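Local coordinates for protein 4-oxalmesaconate hydratase (Pseudomonas putida, PDB 5CGZ) that hydrates the enol form of oxalomesaconic acid to 4-carboxy-4-hydroxy-2-oxoadipic acid, the third step of gallate breakdown, as a zinc-dependent enzyme, at residues A[14-19]-A[190-195]; A[25-30]-A[179-184]. One frame throughout, in Å; residues are numbered along the deposited sequence.

Interaction 1. Residues A[14-19]-A[190-195]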
# COMPACT_ATOMS: atom_id res chain seq x y z
N PHE A 14 13.06 23.05 11.20
CA PHE A 14 11.86 23.49 11.90
C PHE A 14 11.38 24.82 11.32
O PHE A 14 10.20 25.15 11.42
CB PHE A 14 12.09 23.60 13.42
CG PHE A 14 12.91 24.79 13.86
CD1 PHE A 14 14.30 24.70 13.95
CD2 PHE A 14 12.30 25.99 14.22
CE1 PHE A 14 15.06 25.80 14.38
CE2 PHE A 14 13.05 27.09 14.64
CZ PHE A 14 14.44 26.99 14.72
N VAL A 15 12.28 25.58 10.70
CA VAL A 15 11.89 26.86 10.12
C VAL A 15 11.09 26.66 8.83
O VAL A 15 9.99 27.18 8.70
CB VAL A 15 13.12 27.77 9.85
CG1 VAL A 15 12.69 29.07 9.16
CG2 VAL A 15 13.85 28.08 11.15
N TRP A 16 11.62 25.88 7.89
CA TRP A 16 10.90 25.62 6.64
C TRP A 16 9.56 24.92 6.86
O TRP A 16 8.56 25.25 6.22
CB TRP A 16 11.72 24.74 5.68
CG TRP A 16 13.14 25.15 5.42
CD1 TRP A 16 14.26 24.40 5.67
CD2 TRP A 16 13.59 26.37 4.82
NE1 TRP A 16 15.38 25.09 5.27
CE2 TRP A 16 15.00 26.30 4.75
CE3 TRP A 16 12.95 27.51 4.34
CZ2 TRP A 16 15.78 27.33 4.23
CZ3 TRP A 16 13.72 28.54 3.82
CH2 TRP A 16 15.12 28.44 3.77
N ARG A 17 9.55 23.95 7.78
CA ARG A 17 8.48 22.96 7.83
C ARG A 17 7.50 23.13 8.99
O ARG A 17 6.41 22.57 8.95
CB ARG A 17 9.09 21.54 7.92
CG ARG A 17 10.16 21.33 6.88
CD ARG A 17 10.71 19.91 6.80
NE ARG A 17 11.97 20.03 6.07
CZ ARG A 17 12.04 20.26 4.76
NH1 ARG A 17 10.93 20.33 4.03
NH2 ARG A 17 13.22 20.41 4.19
N ALA A 18 7.90 23.89 10.01
CA ALA A 18 7.09 24.00 11.22
C ALA A 18 6.94 25.43 11.74
O ALA A 18 6.32 25.65 12.79
CB ALA A 18 7.69 23.12 12.32
N GLY A 19 7.52 26.40 11.03
CA GLY A 19 7.51 27.78 11.48
C GLY A 19 6.11 28.30 11.77
O GLY A 19 5.86 28.91 12.82
N ALA A 190 20.01 32.64 5.96
CA ALA A 190 20.86 33.45 5.09
C ALA A 190 21.32 32.72 3.83
O ALA A 190 21.79 31.58 3.88
CB ALA A 190 22.07 33.93 5.87
N GLY A 191 21.19 33.41 2.69
CA GLY A 191 21.67 32.92 1.42
C GLY A 191 20.83 31.84 0.76
O GLY A 191 21.24 31.25 -0.24
N GLN A 192 19.64 31.57 1.30
CA GLN A 192 18.83 30.47 0.79
C GLN A 192 17.51 30.94 0.19
O GLN A 192 16.47 30.29 0.32
CB GLN A 192 18.61 29.45 1.91
CG GLN A 192 19.94 28.97 2.50
CD GLN A 192 19.79 27.91 3.58
OE1 GLN A 192 19.29 26.80 3.33
NE2 GLN A 192 20.26 28.23 4.79
N GLU A 193 17.58 32.07 -0.51
CA GLU A 193 16.42 32.71 -1.15
C GLU A 193 15.57 31.77 -2.02
O GLU A 193 14.35 31.93 -2.08
CB GLU A 193 16.89 33.90 -1.99
CG GLU A 193 17.34 35.13 -1.20
CD GLU A 193 18.76 35.01 -0.63
OE1 GLU A 193 19.38 33.93 -0.73
OE2 GLU A 193 19.24 36.02 -0.06
N HIS A 194 16.19 30.82 -2.71
CA HIS A 194 15.44 29.87 -3.54
C HIS A 194 14.51 29.03 -2.67
O HIS A 194 13.39 28.73 -3.07
CB HIS A 194 16.37 28.95 -4.34
CG HIS A 194 17.00 29.62 -5.52
ND1 HIS A 194 17.96 29.02 -6.29
CD2 HIS A 194 16.78 30.85 -6.06
CE1 HIS A 194 18.33 29.85 -7.26
NE2 HIS A 194 17.63 30.96 -7.14
N LEU A 195 14.99 28.65 -1.49
CA LEU A 195 14.16 27.92 -0.55
C LEU A 195 13.11 28.83 0.09
O LEU A 195 12.02 28.35 0.41
CB LEU A 195 15.02 27.25 0.53
CG LEU A 195 15.83 26.05 0.04
CD1 LEU A 195 16.50 25.35 1.22
CD2 LEU A 195 14.96 25.07 -0.76
O HOH W 1 18.43 24.22 4.70
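The indole of W16 reaches out from helix 13-27 and lays one face of its six-membered ring against L195, in the first turn of helix 193-212. The CB of L195 does most of the touching: it stands 3.8 Å from the centroid of that ring of W16, 26° off the ring normal, a CH-pi contact displaced toward the rim. The nearest ring atom is W16 CH2, 3.5 Å from L195 CB. Beyond CB the leucine crosses the indole at about a right angle, and its CD1 comes to 3.7 Å from W16 CZ2. W16 buries about twice the surface of L195, since it touches both L195 and Q192. Its first torsion (chi1 -50°) keeps CG beside the backbone N and opposite the carbonyl carbon, which sends the ring toward 190-195.

Q192, at the N-cap position of the second helix, meets the rim of the indole. Its OE1 lies near the ring plane, 3.7 Å from W16 CZ2, while the amide is turned 72° to the ring. The polar link between them is indirect. A water in the plane of the indole accepts from W16 NE1 at 3.2 Å and donates to Q192 OE1 at 3.0 Å, satisfying the indole N-H and tying it to the start of the second helix.

I186 and M189 also pack on W16, and the ring of Y199 meets it as well. R17, next in sequence, forms a salt bridge with the zinc ligand D13 and a hydrogen bond with Y199 OH. With the W16 side chain about 7 Å from the zinc, the contact packs helix 193-212 beside the metal site of a Rossmann-like, MshB/PIG-L-family fold.

Interaction 2. Residues A[25-30]-A[179-184]; sequences HAEQGY and WDKKYA
E27 and K181 meet through a single salt bridge, which accounts for the whole contact between 25-30 and 179-184. K181 NZ donates to E27 OE2 at 2.7 Å, using the anti lone pair of that oxygen, the one turned away from OE1. The two chains approach from opposite directions and are both extended beyond CG. K181 is nearly straight to its end (chi2 to chi4 within 7° of 180°), and this reach lets the charges pair although the backbones stay well apart, with 11.2 Å between the CA atoms of E27 and K181. The methylene carbons add little, K181 CE coming to 3.5 Å from E27 OE2. As E27 is exposed and K181 partly so, solvent probably weakens the attraction.

Backbone bonds shape the end of the helix that carries E27. G29, with positive phi, is the C-prime residue of a Schellman motif, in which Y30 N bonds to H25 O at 3.1 Å and G29 N to A26 O at 3.0 Å. The motif closes helix 13-27 and turns the chain into strand 31-36, within the Rossmann-like part of the fold.

Hydrogen bonds to a neighbouring subunit engage H25, Q28 and Y30: Q28 NE2 donates to E237 O of that subunit, H25 NE2 pairs with its L239 N, and Y30 OH with its N238 ND2. On helix 179-186, K182 forms a salt bridge with E226 and W179 stacks on Y224.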
# COMPACT_ATOMS: atom_id res chain seq x y z
N HIS A 25 0.76 28.31 17.53
CA HIS A 25 0.44 27.78 18.85
C HIS A 25 1.03 28.65 19.98
O HIS A 25 0.46 28.75 21.06
CB HIS A 25 0.90 26.32 18.98
CG HIS A 25 0.06 25.37 18.19
ND1 HIS A 25 0.27 25.13 16.84
CD2 HIS A 25 -1.02 24.62 18.54
CE1 HIS A 25 -0.63 24.26 16.41
NE2 HIS A 25 -1.42 23.93 17.42
N ALA A 26 2.17 29.29 19.72
CA ALA A 26 2.73 30.23 20.69
C ALA A 26 1.70 31.33 21.00
O ALA A 26 1.52 31.71 22.17
CB ALA A 26 4.03 30.84 20.16
N GLU A 27 1.00 31.81 19.97
CA GLU A 27 -0.00 32.86 20.17
C GLU A 27 -1.23 32.31 20.89
O GLU A 27 -2.03 33.08 21.44
CB GLU A 27 -0.40 33.48 18.83
CG GLU A 27 0.75 34.25 18.19
CD GLU A 27 0.32 35.08 16.99
OE1 GLU A 27 -0.87 35.03 16.61
OE2 GLU A 27 1.17 35.80 16.43
N GLN A 28 -1.37 30.99 20.91
CA GLN A 28 -2.45 30.38 21.67
C GLN A 28 -2.04 30.09 23.12
O GLN A 28 -2.79 29.43 23.86
CB GLN A 28 -2.91 29.09 21.00
CG GLN A 28 -3.73 29.34 19.74
CD GLN A 28 -3.97 28.07 18.95
OE1 GLN A 28 -4.17 26.99 19.52
NE2 GLN A 28 -3.93 28.18 17.63
N GLY A 29 -0.86 30.56 23.52
CA GLY A 29 -0.42 30.34 24.89
C GLY A 29 0.39 29.08 25.13
O GLY A 29 0.49 28.60 26.27
N TYR A 30 0.97 28.53 24.06
CA TYR A 30 1.84 27.35 24.17
C TYR A 30 3.28 27.75 24.36
O TYR A 30 3.78 28.66 23.67
CB TYR A 30 1.75 26.47 22.92
CG TYR A 30 0.51 25.62 22.81
CD1 TYR A 30 -0.70 26.18 22.42
CD2 TYR A 30 0.56 24.26 23.04
CE1 TYR A 30 -1.83 25.41 22.29
CE2 TYR A 30 -0.57 23.47 22.91
CZ TYR A 30 -1.76 24.05 22.54
OH TYR A 30 -2.89 23.28 22.41
N TRP A 179 1.65 34.15 8.99
CA TRP A 179 2.57 34.00 7.86
C TRP A 179 3.75 34.99 7.95
O TRP A 179 4.88 34.61 7.65
CB TRP A 179 1.85 34.17 6.51
CG TRP A 179 2.85 34.17 5.40
CD1 TRP A 179 3.25 35.24 4.65
CD2 TRP A 179 3.66 33.06 4.98
NE1 TRP A 179 4.23 34.85 3.76
CE2 TRP A 179 4.50 33.52 3.94
CE3 TRP A 179 3.73 31.71 5.36
CZ2 TRP A 179 5.41 32.69 3.29
CZ3 TRP A 179 4.64 30.89 4.71
CH2 TRP A 179 5.47 31.38 3.69
N ASP A 180 3.49 36.22 8.37
CA ASP A 180 4.57 37.22 8.43
C ASP A 180 5.70 36.76 9.35
O ASP A 180 6.88 36.96 9.05
CB ASP A 180 4.04 38.58 8.90
CG ASP A 180 3.17 39.26 7.85
OD1 ASP A 180 3.18 38.82 6.67
OD2 ASP A 180 2.48 40.24 8.20
N LYS A 181 5.34 36.14 10.47
CA LYS A 181 6.34 35.59 11.38
C LYS A 181 7.09 34.44 10.72
O LYS A 181 8.32 34.40 10.79
CB LYS A 181 5.69 35.14 12.69
CG LYS A 181 5.33 36.28 13.62
CD LYS A 181 4.64 35.78 14.88
CE LYS A 181 4.45 36.91 15.89
NZ LYS A 181 3.76 36.41 17.12
N LYS A 182 6.38 33.51 10.08
CA LYS A 182 7.08 32.39 9.47
C LYS A 182 8.05 32.90 8.41
O LYS A 182 9.19 32.43 8.31
CB LYS A 182 6.13 31.36 8.84
CG LYS A 182 6.90 30.27 8.09
CD LYS A 182 6.04 29.09 7.63
CE LYS A 182 6.95 27.95 7.15
NZ LYS A 182 6.20 26.70 6.81
N TYR A 183 7.61 33.87 7.62
CA TYR A 183 8.45 34.37 6.55
C TYR A 183 9.66 35.16 7.08
O TYR A 183 10.75 35.09 6.52
CB TYR A 183 7.65 35.25 5.58
CG TYR A 183 8.47 35.63 4.38
CD1 TYR A 183 8.87 34.67 3.46
CD2 TYR A 183 8.88 36.95 4.18
CE1 TYR A 183 9.65 35.01 2.36
CE2 TYR A 183 9.66 37.30 3.08
CZ TYR A 183 10.04 36.32 2.18
OH TYR A 183 10.80 36.65 1.10
N ALA A 184 9.45 35.91 8.16
CA ALA A 184 10.58 36.60 8.80
C ALA A 184 11.58 35.59 9.34
O ALA A 184 12.79 35.79 9.24
CB ALA A 184 10.08 37.52 9.91

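Overall arrangement
From the N terminus, strand 3-8 leads into helix 13-27, which supplies the first segment of both contacts: 14-19 near its start and 25-30 at its end. The chain then runs through the parallel strands and helices of the Rossmann-like part and the edge strand 171-174 before returning at 179-184, where interaction 2 closes its loop, and at 190-195, where interaction 1 closes a longer one. The two loops therefore nest, interaction 2 being the inner. Their centres are 15 Å apart, and K182 NZ, in a probable hydrogen bond to W16 O, links them directly. Together they fasten the successive helices 179-186 and 193-212 to one helix of the N-terminal region.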